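Local atomic coordinates of hypothetical conserved protein, GK0453 (Geobacillus kaustophilus, PDB entry 2YXY), a protein that is of unknown function but belongs to the DUF1811 family, pairing a two-helix hairpin with a small antiparallel beta sheet probably related to SH3 folds. Residues M14-L19 against A54-P59; A60-G65 against L102-L107; K9-M14 against E46-M51; E76-R81 against V86-W91. All blocks are in the same frame, centred on the assembly; numbering follows the deposited sequence.

Contact 1: M14-L19 against A54-P59; sequences MTKEEL and AYMLNP
Leu19 and Met56 make the apolar part of this contact, with CD1 of Leu19 3.9 Å from CG of Met56. The same methyl lies 3.7 Å from CB of Tyr55, so one leucine branch packs against the inner carbons of two consecutive side chains. The tyrosine ring itself leads off toward Tyr11, Ser12 and Val86. At the open end of the two-helix hairpin a capping box starts helix 16-36 and a turn ends helix 39-54. Thr15 is the N-cap and forms the box with Glu18: Glu18 N donates to Thr15 OG1 (3.1 Å), and Thr15 N to Glu18 OE2 (3.0 Å), on its anti side and 28° out of the carboxylate plane. Glu18 OE1 forms a salt bridge with Lys9 NZ. On the other segment, a type I turn from Ala54 to Leu57 carries the chain out of helix 39-54. No hydrogen bond joins the segments. Instead, Lys16 brings its ammonium to sulfur: CG stands anti to the backbone N (chi1 -160°), and a bend at the last torsion sets NZ 3.4 Å from Met56 SD. The Lys16 and Met56 side chains cross at about a right angle, and Met56 also touches Gln20 and Ile23 of helix 16-36.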
# COMPACT_ATOMS: atom_id res chain seq x y z
N MET A 14 -14.83 -5.57 2.83
CA MET A 14 -15.33 -5.51 1.45
C MET A 14 -15.00 -6.70 0.61
O MET A 14 -14.02 -7.39 0.85
CB MET A 14 -14.78 -4.28 0.71
CG MET A 14 -15.04 -2.95 1.39
SD MET A 14 -14.41 -1.61 0.36
CE MET A 14 -15.28 -0.15 1.14
N THR A 15 -15.83 -6.92 -0.41
CA THR A 15 -15.61 -7.99 -1.37
C THR A 15 -14.64 -7.37 -2.37
O THR A 15 -14.37 -6.16 -2.35
CB THR A 15 -16.88 -8.33 -2.16
OG1 THR A 15 -17.28 -7.17 -2.89
CG2 THR A 15 -18.03 -8.77 -1.24
N LYS A 16 -14.18 -8.18 -3.31
CA LYS A 16 -13.24 -7.69 -4.31
C LYS A 16 -13.92 -6.62 -5.16
O LYS A 16 -13.34 -5.57 -5.47
CB LYS A 16 -12.73 -8.86 -5.17
CG LYS A 16 -11.40 -8.54 -5.90
CD LYS A 16 -11.11 -9.52 -7.00
CE LYS A 16 -9.65 -9.57 -7.34
NZ LYS A 16 -9.05 -8.25 -7.66
N GLU A 17 -15.16 -6.89 -5.55
CA GLU A 17 -15.90 -5.93 -6.35
C GLU A 17 -16.03 -4.57 -5.65
O GLU A 17 -15.90 -3.52 -6.28
CB GLU A 17 -17.29 -6.48 -6.66
CG GLU A 17 -17.65 -6.42 -8.13
CD GLU A 17 -18.00 -5.03 -8.59
OE1 GLU A 17 -17.11 -4.15 -8.61
OE2 GLU A 17 -19.18 -4.80 -8.94
N GLU A 18 -16.25 -4.59 -4.34
CA GLU A 18 -16.38 -3.36 -3.57
C GLU A 18 -15.04 -2.64 -3.44
O GLU A 18 -14.97 -1.42 -3.51
CB GLU A 18 -16.99 -3.67 -2.19
CG GLU A 18 -18.49 -4.04 -2.30
CD GLU A 18 -19.04 -4.61 -1.00
OE1 GLU A 18 -20.27 -4.56 -0.84
OE2 GLU A 18 -18.26 -5.14 -0.17
N LEU A 19 -13.97 -3.41 -3.25
CA LEU A 19 -12.65 -2.81 -3.16
C LEU A 19 -12.32 -2.13 -4.48
O LEU A 19 -11.84 -1.00 -4.47
CB LEU A 19 -11.60 -3.86 -2.82
CG LEU A 19 -11.69 -4.29 -1.34
CD1 LEU A 19 -10.93 -5.63 -1.12
CD2 LEU A 19 -11.11 -3.16 -0.45
N ALA A 54 -4.09 -3.65 -1.00
CA ALA A 54 -3.53 -4.65 -0.12
C ALA A 54 -4.52 -5.76 0.22
O ALA A 54 -4.12 -6.92 0.41
CB ALA A 54 -3.03 -4.00 1.15
N TYR A 55 -5.79 -5.40 0.34
CA TYR A 55 -6.82 -6.37 0.66
C TYR A 55 -7.20 -7.25 -0.53
O TYR A 55 -8.08 -8.09 -0.40
CB TYR A 55 -8.06 -5.65 1.21
CG TYR A 55 -7.88 -5.30 2.66
CD1 TYR A 55 -7.54 -4.00 3.05
CD2 TYR A 55 -7.98 -6.29 3.64
CE1 TYR A 55 -7.30 -3.69 4.40
CE2 TYR A 55 -7.73 -5.99 4.98
CZ TYR A 55 -7.39 -4.69 5.35
OH TYR A 55 -7.12 -4.41 6.66
N MET A 56 -6.58 -7.04 -1.69
CA MET A 56 -6.83 -7.89 -2.86
C MET A 56 -5.58 -8.74 -3.12
O MET A 56 -5.50 -9.44 -4.12
CB MET A 56 -7.13 -7.06 -4.12
CG MET A 56 -8.37 -6.17 -4.01
SD MET A 56 -8.99 -5.54 -5.57
CE MET A 56 -7.60 -4.71 -6.22
N LEU A 57 -4.61 -8.67 -2.21
CA LEU A 57 -3.39 -9.46 -2.35
C LEU A 57 -3.31 -10.56 -1.29
O LEU A 57 -4.09 -10.58 -0.34
CB LEU A 57 -2.14 -8.58 -2.26
CG LEU A 57 -2.00 -7.51 -3.35
CD1 LEU A 57 -0.71 -6.74 -3.11
CD2 LEU A 57 -1.97 -8.16 -4.75
N ASN A 58 -2.33 -11.45 -1.45
CA ASN A 58 -2.17 -12.56 -0.53
C ASN A 58 -0.93 -12.35 0.33
O ASN A 58 0.20 -12.35 -0.16
CB ASN A 58 -2.07 -13.87 -1.34
CG ASN A 58 -2.32 -15.11 -0.50
OD1 ASN A 58 -2.40 -16.22 -1.04
ND2 ASN A 58 -2.46 -14.94 0.82
N PRO A 59 -1.14 -12.16 1.64
CA PRO A 59 -0.08 -11.93 2.61
C PRO A 59 0.94 -13.08 2.60
O PRO A 59 2.11 -12.88 2.93
CB PRO A 59 -0.83 -11.84 3.93
CG PRO A 59 -2.17 -11.29 3.51
CD PRO A 59 -2.46 -12.10 2.29

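Contact 2: A60-G65 against L102-L107; sequences ADFHPG and LPISLL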
# COMPACT_ATOMS: atom_id res chain seq x y z
N ALA A 60 0.48 -14.27 2.22
CA ALA A 60 1.34 -15.45 2.17
C ALA A 60 2.47 -15.33 1.15
O ALA A 60 3.51 -15.95 1.32
CB ALA A 60 0.51 -16.71 1.88
N ASP A 61 2.25 -14.55 0.09
CA ASP A 61 3.28 -14.36 -0.93
C ASP A 61 4.49 -13.62 -0.39
O ASP A 61 5.53 -13.53 -1.05
CB ASP A 61 2.72 -13.57 -2.11
CG ASP A 61 1.54 -14.24 -2.76
OD1 ASP A 61 1.04 -13.71 -3.78
OD2 ASP A 61 1.11 -15.30 -2.25
N PHE A 62 4.37 -13.08 0.82
CA PHE A 62 5.47 -12.33 1.41
C PHE A 62 6.04 -13.07 2.61
O PHE A 62 5.30 -13.69 3.37
CB PHE A 62 4.99 -10.92 1.76
CG PHE A 62 4.42 -10.19 0.58
CD1 PHE A 62 3.08 -10.33 0.25
CD2 PHE A 62 5.26 -9.48 -0.28
CE1 PHE A 62 2.58 -9.78 -0.92
CE2 PHE A 62 4.77 -8.93 -1.44
CZ PHE A 62 3.42 -9.08 -1.77
N HIS A 63 7.36 -13.01 2.76
CA HIS A 63 8.03 -13.75 3.83
C HIS A 63 9.04 -12.94 4.65
O HIS A 63 9.73 -12.07 4.13
CB HIS A 63 8.74 -14.98 3.24
CG HIS A 63 7.92 -15.74 2.24
ND1 HIS A 63 7.82 -15.36 0.91
CD2 HIS A 63 7.14 -16.84 2.36
CE1 HIS A 63 7.02 -16.19 0.28
NE2 HIS A 63 6.59 -17.11 1.13
N PRO A 64 9.14 -13.25 5.95
CA PRO A 64 10.08 -12.56 6.83
C PRO A 64 11.49 -12.84 6.33
O PRO A 64 11.76 -13.91 5.79
CB PRO A 64 9.81 -13.21 8.20
CG PRO A 64 8.39 -13.73 8.08
CD PRO A 64 8.36 -14.26 6.68
N GLY A 65 12.40 -11.90 6.53
CA GLY A 65 13.76 -12.10 6.07
C GLY A 65 13.95 -11.73 4.62
O GLY A 65 15.07 -11.45 4.20
N LEU A 102 4.30 -1.35 6.37
CA LEU A 102 3.99 -1.03 4.99
C LEU A 102 2.94 -1.97 4.44
O LEU A 102 3.02 -3.18 4.69
CB LEU A 102 5.27 -1.15 4.16
CG LEU A 102 5.63 -0.08 3.12
CD1 LEU A 102 5.62 1.31 3.77
CD2 LEU A 102 7.00 -0.39 2.54
N PRO A 103 1.94 -1.45 3.71
CA PRO A 103 0.89 -2.32 3.15
C PRO A 103 1.60 -3.24 2.15
O PRO A 103 2.51 -2.78 1.44
CB PRO A 103 -0.07 -1.35 2.44
CG PRO A 103 0.20 -0.00 3.07
CD PRO A 103 1.72 -0.03 3.33
N ILE A 104 1.18 -4.50 2.08
CA ILE A 104 1.84 -5.45 1.17
C ILE A 104 1.72 -5.03 -0.30
O ILE A 104 2.50 -5.47 -1.15
CB ILE A 104 1.30 -6.91 1.37
CG1 ILE A 104 -0.23 -6.99 1.19
CG2 ILE A 104 1.67 -7.38 2.77
CD1 ILE A 104 -0.77 -8.45 1.33
N SER A 105 0.76 -4.16 -0.59
CA SER A 105 0.58 -3.68 -1.96
C SER A 105 1.77 -2.79 -2.40
O SER A 105 1.90 -2.48 -3.59
CB SER A 105 -0.73 -2.89 -2.06
OG SER A 105 -0.76 -1.87 -1.07
N LEU A 106 2.61 -2.37 -1.46
CA LEU A 106 3.76 -1.54 -1.81
C LEU A 106 5.08 -2.34 -1.97
O LEU A 106 6.14 -1.74 -2.09
CB LEU A 106 3.93 -0.39 -0.78
CG LEU A 106 2.73 0.61 -0.71
CD1 LEU A 106 3.08 1.78 0.19
CD2 LEU A 106 2.39 1.14 -2.11
N LEU A 107 5.00 -3.67 -1.99
CA LEU A 107 6.16 -4.55 -2.14
C LEU A 107 6.06 -5.28 -3.48
O LEU A 107 5.10 -6.01 -3.72
CB LEU A 107 6.22 -5.58 -1.01
CG LEU A 107 6.20 -5.04 0.42
CD1 LEU A 107 6.17 -6.21 1.39
CD2 LEU A 107 7.40 -4.14 0.68
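Phe62 points its ring into the angle between Ile104 and Leu107, and the two aliphatic residues meet that ring differently. Ile104 sits over one face: its CB is 4.3 Å from the ring centroid and 26° off the normal, a CH-pi contact in which the branched carbon itself, more than a methyl, does the touching. The ring atom nearest to it is Phe62 CE1, 3.9 Å from Ile104 CB. The first torsion explains this approach: Ile104 CG1 lies between the backbone N and the carbonyl carbon (chi1 57°), and the longer branch is sent toward Ala54, Leu57 and Pro59 while CB is presented to the phenyl group. Leu107 comes in obliquely at the far ortho and meta positions, with CB 3.7 Å from Phe62 CE2 and CD1 3.8 Å from Phe62 CD2. Ile104 opens the 3-10 segment 104-106 that follows strand 100-103, and Leu107 N bonds back to Ile104 O (3.2 Å). Tyr68 meets the Phe62 ring with planes about 60° apart, and Leu83 and Lys109 touch it too, so the phenyl group plugs the join between the loop leading to strand 67-70 and the sheet. Leu107 continues this core by packing on Phe78 and Ala88. With all three touching residues buried and no hydrogen bond between the segments, the join depends mainly on apolar packing, so it probably draws its stability from the exclusion of water rather than from directional bonds.

Contact 3: K9-M14 against E46-M51; sequences KRYSEM and ERKIAM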
# COMPACT_ATOMS: atom_id res chain seq x y z
N LYS A 9 -18.34 0.56 4.70
CA LYS A 9 -17.69 -0.66 5.14
C LYS A 9 -16.19 -0.37 5.19
O LYS A 9 -15.66 0.40 4.37
CB LYS A 9 -17.93 -1.79 4.12
CG LYS A 9 -19.38 -2.22 3.97
CD LYS A 9 -19.58 -3.32 2.93
CE LYS A 9 -21.04 -3.78 2.89
NZ LYS A 9 -21.30 -4.78 1.81
N ARG A 10 -15.52 -0.99 6.14
CA ARG A 10 -14.07 -0.92 6.28
C ARG A 10 -13.49 -1.75 5.13
O ARG A 10 -14.13 -2.69 4.66
CB ARG A 10 -13.67 -1.53 7.62
CG ARG A 10 -13.73 -0.51 8.71
CD ARG A 10 -14.21 -1.05 10.03
NE ARG A 10 -13.40 -2.12 10.60
CZ ARG A 10 -13.49 -2.48 11.88
NH1 ARG A 10 -14.34 -1.84 12.68
NH2 ARG A 10 -12.77 -3.49 12.35
N TYR A 11 -12.30 -1.41 4.66
CA TYR A 11 -11.73 -2.17 3.56
C TYR A 11 -11.61 -3.66 3.91
O TYR A 11 -11.79 -4.53 3.03
CB TYR A 11 -10.36 -1.59 3.13
CG TYR A 11 -10.43 -0.15 2.60
CD1 TYR A 11 -11.65 0.43 2.22
CD2 TYR A 11 -9.27 0.62 2.48
CE1 TYR A 11 -11.71 1.75 1.76
CE2 TYR A 11 -9.31 1.93 2.03
CZ TYR A 11 -10.52 2.50 1.68
OH TYR A 11 -10.53 3.83 1.31
N SER A 12 -11.37 -3.96 5.18
CA SER A 12 -11.23 -5.35 5.61
C SER A 12 -12.53 -6.16 5.55
O SER A 12 -12.51 -7.38 5.73
CB SER A 12 -10.67 -5.44 7.04
OG SER A 12 -11.64 -5.02 7.98
N GLU A 13 -13.65 -5.51 5.26
CA GLU A 13 -14.95 -6.18 5.19
C GLU A 13 -15.51 -6.22 3.76
O GLU A 13 -16.53 -6.84 3.50
CB GLU A 13 -15.97 -5.48 6.12
CG GLU A 13 -15.46 -5.31 7.56
CD GLU A 13 -16.31 -4.38 8.45
OE1 GLU A 13 -16.89 -3.38 7.96
OE2 GLU A 13 -16.35 -4.62 9.67
N MET A 14 -14.83 -5.57 2.83
CA MET A 14 -15.33 -5.51 1.45
C MET A 14 -15.00 -6.70 0.61
O MET A 14 -14.02 -7.39 0.85
CB MET A 14 -14.78 -4.28 0.71
CG MET A 14 -15.04 -2.95 1.39
SD MET A 14 -14.41 -1.61 0.36
CE MET A 14 -15.28 -0.15 1.14
N GLU A 46 -3.78 8.42 -2.27
CA GLU A 46 -2.87 7.35 -2.68
C GLU A 46 -2.67 6.34 -1.54
O GLU A 46 -2.49 5.16 -1.81
CB GLU A 46 -1.50 7.90 -3.13
CG GLU A 46 -1.50 8.54 -4.54
CD GLU A 46 -2.05 7.61 -5.64
OE1 GLU A 46 -1.63 6.44 -5.73
OE2 GLU A 46 -2.92 8.06 -6.42
N ARG A 47 -2.66 6.80 -0.30
CA ARG A 47 -2.54 5.87 0.83
C ARG A 47 -3.77 4.97 0.91
O ARG A 47 -3.65 3.77 1.14
CB ARG A 47 -2.44 6.61 2.16
CG ARG A 47 -1.09 7.19 2.46
CD ARG A 47 -1.16 7.97 3.76
NE ARG A 47 0.16 8.26 4.31
CZ ARG A 47 0.88 7.39 5.00
NH1 ARG A 47 2.08 7.73 5.46
NH2 ARG A 47 0.39 6.18 5.25
N LYS A 48 -4.95 5.56 0.74
CA LYS A 48 -6.19 4.79 0.80
C LYS A 48 -6.23 3.76 -0.32
O LYS A 48 -6.71 2.64 -0.12
CB LYS A 48 -7.41 5.71 0.69
CG LYS A 48 -7.60 6.57 1.95
CD LYS A 48 -8.87 7.42 1.88
CE LYS A 48 -9.05 8.20 3.17
NZ LYS A 48 -10.44 8.77 3.25
N ILE A 49 -5.74 4.15 -1.49
CA ILE A 49 -5.70 3.25 -2.65
C ILE A 49 -4.77 2.08 -2.34
O ILE A 49 -5.12 0.94 -2.58
CB ILE A 49 -5.20 4.02 -3.93
CG1 ILE A 49 -6.33 4.93 -4.45
CG2 ILE A 49 -4.75 3.03 -5.03
CD1 ILE A 49 -5.90 5.88 -5.63
N ALA A 50 -3.59 2.38 -1.80
CA ALA A 50 -2.64 1.34 -1.45
C ALA A 50 -3.30 0.35 -0.47
O ALA A 50 -3.13 -0.87 -0.58
CB ALA A 50 -1.38 1.96 -0.81
N MET A 51 -4.03 0.89 0.50
CA MET A 51 -4.68 0.03 1.49
C MET A 51 -5.74 -0.84 0.84
O MET A 51 -5.79 -2.03 1.11
CB MET A 51 -5.30 0.85 2.62
CG MET A 51 -4.29 1.38 3.60
SD MET A 51 -3.26 0.07 4.33
CE MET A 51 -4.45 -0.94 5.12
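Tyr11 reaches from segment 9-14 to helix 39-54 near the open end of the two-helix hairpin, away from its connecting turn, touching Lys48 and Met51 one turn apart. The hairpin consists of helices 16-36 and 39-54, and Tyr11 sits in a short 3-10 segment just ahead of the first of them. Met51 CB abuts the ring at its edge, in plane, 4.0 Å from Tyr11 CD2, and the two side chains cross at about a right angle. Beyond CB, the methionine bends at its second and third torsions and carries its sulfur and methyl off toward Val86. The polar part involves a backbone oxygen: Lys48 O lies 3.4 Å from Tyr11 CE2, obliquely to the ring and without a hydrogen bond. The phenol end has its strong partner on the other helix, where Tyr11 OH is hydrogen-bonded to Glu22 OE1, so one tyrosine ties into both arms of the hairpin. A leucine in its place would probably leave Glu22 without this bond and open a gap over the Lys48 and Met51 turn. Within segment 9-14, the 3-10 turn is tied by Glu13 N to Arg10 O (2.9 Å), supplemented by a weak bond from Arg10 N to Glu13 OE1 and by a long, charge-only pairing of the Arg10 and Glu13 side chains. Lys48 holds its chain extended, crossing the tyrosine at about a right angle: its CB is 3.7 Å from Tyr11 OH and its CD 4.0 Å from that oxygen.

Contact 4: E76-R81 against V86-W91; sequences EYFKVR and VFAWGW
Strands 76-81 and 87-91 pair antiparallel yet cross steeply, 113° between their N-to-C directions, and close to 4.4 Å between CA atoms at Val80 and Gly90, a non-hydrogen-bonded pair. Next to it, Lys79 and Trp91 form a hydrogen-bonded pair, Lys79 N to Trp91 O being nearly straight (2.9 Å, 177°), while Trp91 N returns a more bent bond to Lys79 O (3.1 Å). Arg81 N adds a bond to Trp89 O in the carbonyl plane. Phe78, with CG anti to its own amide nitrogen (chi1 -170°), lays its ring against the opposing backbone: Trp91 N lies over one face, 3.3 Å from Phe78 CE2, and Ala88 CB is 4.1 Å from Phe78 CE1. Gly90 permits this, since a beta carbon there would clash with Lys79 O and Phe78 CE1. Replacing Phe78 by an alanine would probably strip the Gly90-Trp91 backbone of this cover and leave Ala88, Leu102 and Leu107 without their aromatic neighbour. Trp91 lies alongside Lys79, its NE1 3.6 Å from Lys79 CB, and one indole face looks on Lys79 O. Arg81 crosses the indole obliquely, its CD 4.1 Å from Trp91 CZ3, and sends NH1 on to a salt bridge with Glu99. This is a strongly twisted beta hairpin at the centre of a four-stranded antiparallel sheet, consistent with the small coiled sheets of the SH3 clan.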
# COMPACT_ATOMS: atom_id res chain seq x y z
N GLU A 76 14.65 1.31 -4.54
CA GLU A 76 14.55 1.26 -3.08
C GLU A 76 14.02 -0.11 -2.66
O GLU A 76 13.21 -0.72 -3.37
CB GLU A 76 13.65 2.38 -2.60
CG GLU A 76 14.08 3.70 -3.18
CD GLU A 76 13.51 4.87 -2.45
OE1 GLU A 76 13.68 4.91 -1.21
OE2 GLU A 76 12.90 5.74 -3.11
N TYR A 77 14.51 -0.61 -1.53
CA TYR A 77 14.12 -1.94 -1.06
C TYR A 77 13.69 -1.96 0.38
O TYR A 77 14.11 -1.13 1.19
CB TYR A 77 15.27 -2.96 -1.28
CG TYR A 77 15.49 -3.30 -2.74
CD1 TYR A 77 16.16 -2.41 -3.60
CD2 TYR A 77 14.96 -4.47 -3.29
CE1 TYR A 77 16.28 -2.67 -4.95
CE2 TYR A 77 15.08 -4.74 -4.64
CZ TYR A 77 15.73 -3.84 -5.47
OH TYR A 77 15.81 -4.11 -6.83
N PHE A 78 12.86 -2.95 0.70
CA PHE A 78 12.33 -3.09 2.05
C PHE A 78 12.64 -4.49 2.57
O PHE A 78 12.41 -5.48 1.89
CB PHE A 78 10.81 -2.85 2.02
CG PHE A 78 10.16 -2.75 3.37
CD1 PHE A 78 9.39 -3.79 3.86
CD2 PHE A 78 10.28 -1.58 4.12
CE1 PHE A 78 8.73 -3.67 5.07
CE2 PHE A 78 9.62 -1.44 5.35
CZ PHE A 78 8.84 -2.50 5.83
N LYS A 79 13.15 -4.56 3.79
CA LYS A 79 13.49 -5.83 4.38
C LYS A 79 12.38 -6.19 5.36
O LYS A 79 12.17 -5.50 6.34
CB LYS A 79 14.82 -5.71 5.11
CG LYS A 79 15.62 -6.99 5.12
CD LYS A 79 14.91 -8.10 5.83
CE LYS A 79 15.86 -9.28 5.95
NZ LYS A 79 17.17 -8.85 6.51
N VAL A 80 11.68 -7.29 5.09
CA VAL A 80 10.58 -7.68 5.95
C VAL A 80 10.99 -8.41 7.23
O VAL A 80 11.67 -9.43 7.20
CB VAL A 80 9.61 -8.59 5.20
CG1 VAL A 80 8.48 -9.01 6.13
CG2 VAL A 80 9.09 -7.88 3.94
N ARG A 81 10.56 -7.87 8.36
CA ARG A 81 10.84 -8.48 9.64
C ARG A 81 9.69 -9.44 9.87
O ARG A 81 9.90 -10.62 10.13
CB ARG A 81 10.89 -7.41 10.74
CG ARG A 81 10.98 -7.98 12.16
CD ARG A 81 10.81 -6.88 13.21
NE ARG A 81 10.39 -7.43 14.49
CZ ARG A 81 9.94 -6.72 15.52
NH1 ARG A 81 9.85 -5.40 15.44
NH2 ARG A 81 9.56 -7.33 16.63
N VAL A 86 -2.54 -7.13 6.51
CA VAL A 86 -2.09 -6.79 5.17
C VAL A 86 -0.85 -5.91 5.24
O VAL A 86 -0.51 -5.19 4.29
CB VAL A 86 -3.21 -6.07 4.37
CG1 VAL A 86 -4.41 -6.96 4.28
CG2 VAL A 86 -3.58 -4.76 5.03
N PHE A 87 -0.18 -5.98 6.38
CA PHE A 87 1.02 -5.19 6.65
C PHE A 87 2.33 -6.00 6.78
O PHE A 87 2.37 -7.13 7.29
CB PHE A 87 0.85 -4.38 7.94
CG PHE A 87 -0.14 -3.26 7.82
CD1 PHE A 87 0.23 -2.05 7.23
CD2 PHE A 87 -1.43 -3.41 8.29
CE1 PHE A 87 -0.70 -1.00 7.11
CE2 PHE A 87 -2.37 -2.38 8.17
CZ PHE A 87 -2.01 -1.17 7.58
N ALA A 88 3.40 -5.39 6.31
CA ALA A 88 4.71 -5.98 6.40
C ALA A 88 5.46 -5.02 7.29
O ALA A 88 5.53 -3.83 6.98
CB ALA A 88 5.36 -6.05 5.03
N TRP A 89 5.96 -5.50 8.42
CA TRP A 89 6.74 -4.64 9.31
C TRP A 89 8.19 -4.94 8.96
O TRP A 89 8.59 -6.10 8.85
CB TRP A 89 6.48 -5.00 10.76
CG TRP A 89 5.08 -4.78 11.16
CD1 TRP A 89 4.00 -5.58 10.88
CD2 TRP A 89 4.59 -3.68 11.92
NE1 TRP A 89 2.86 -5.03 11.43
CE2 TRP A 89 3.20 -3.87 12.07
CE3 TRP A 89 5.19 -2.56 12.49
CZ2 TRP A 89 2.40 -2.97 12.77
CZ3 TRP A 89 4.40 -1.66 13.18
CH2 TRP A 89 3.02 -1.87 13.32
N GLY A 90 8.97 -3.89 8.80
CA GLY A 90 10.37 -4.05 8.43
C GLY A 90 11.01 -2.69 8.30
O GLY A 90 10.61 -1.74 8.98
N TRP A 91 12.00 -2.56 7.42
CA TRP A 91 12.67 -1.28 7.25
C TRP A 91 13.26 -1.10 5.87
O TRP A 91 13.63 -2.08 5.21
CB TRP A 91 13.76 -1.14 8.32
CG TRP A 91 14.46 -2.44 8.60
CD1 TRP A 91 15.29 -3.12 7.76
CD2 TRP A 91 14.30 -3.27 9.76
NE1 TRP A 91 15.65 -4.32 8.32
CE2 TRP A 91 15.06 -4.44 9.55
CE3 TRP A 91 13.58 -3.14 10.97
CZ2 TRP A 91 15.12 -5.48 10.49
CZ3 TRP A 91 13.65 -4.17 11.91
CH2 TRP A 91 14.42 -5.33 11.66

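How the contacts relate
The four contacts fall into two groups. Contacts 1 and 3, centres about 8 Å apart, share Met14 and gather the open end of the helical hairpin, contact 3 bringing in the segment ahead of helix 16-36. Contacts 2 and 4, centres about 6 Å apart, meet at the sheet: contact 4 is its central hairpin and contact 2 packs loop 60-65 at its border, with Leu102 O paired to Ala88 N and Gly65 N to Val80 O. Between the groups, centres lie about 15 to 20 Å apart, but direct contacts bridge them: Ser105 OG makes a probable hydrogen bond with Ala50 O (2.6 Å), and Met51 CE is 3.5 Å from Phe87 CZ. Helix 39-54 thus packs on the sheet and the segment after it.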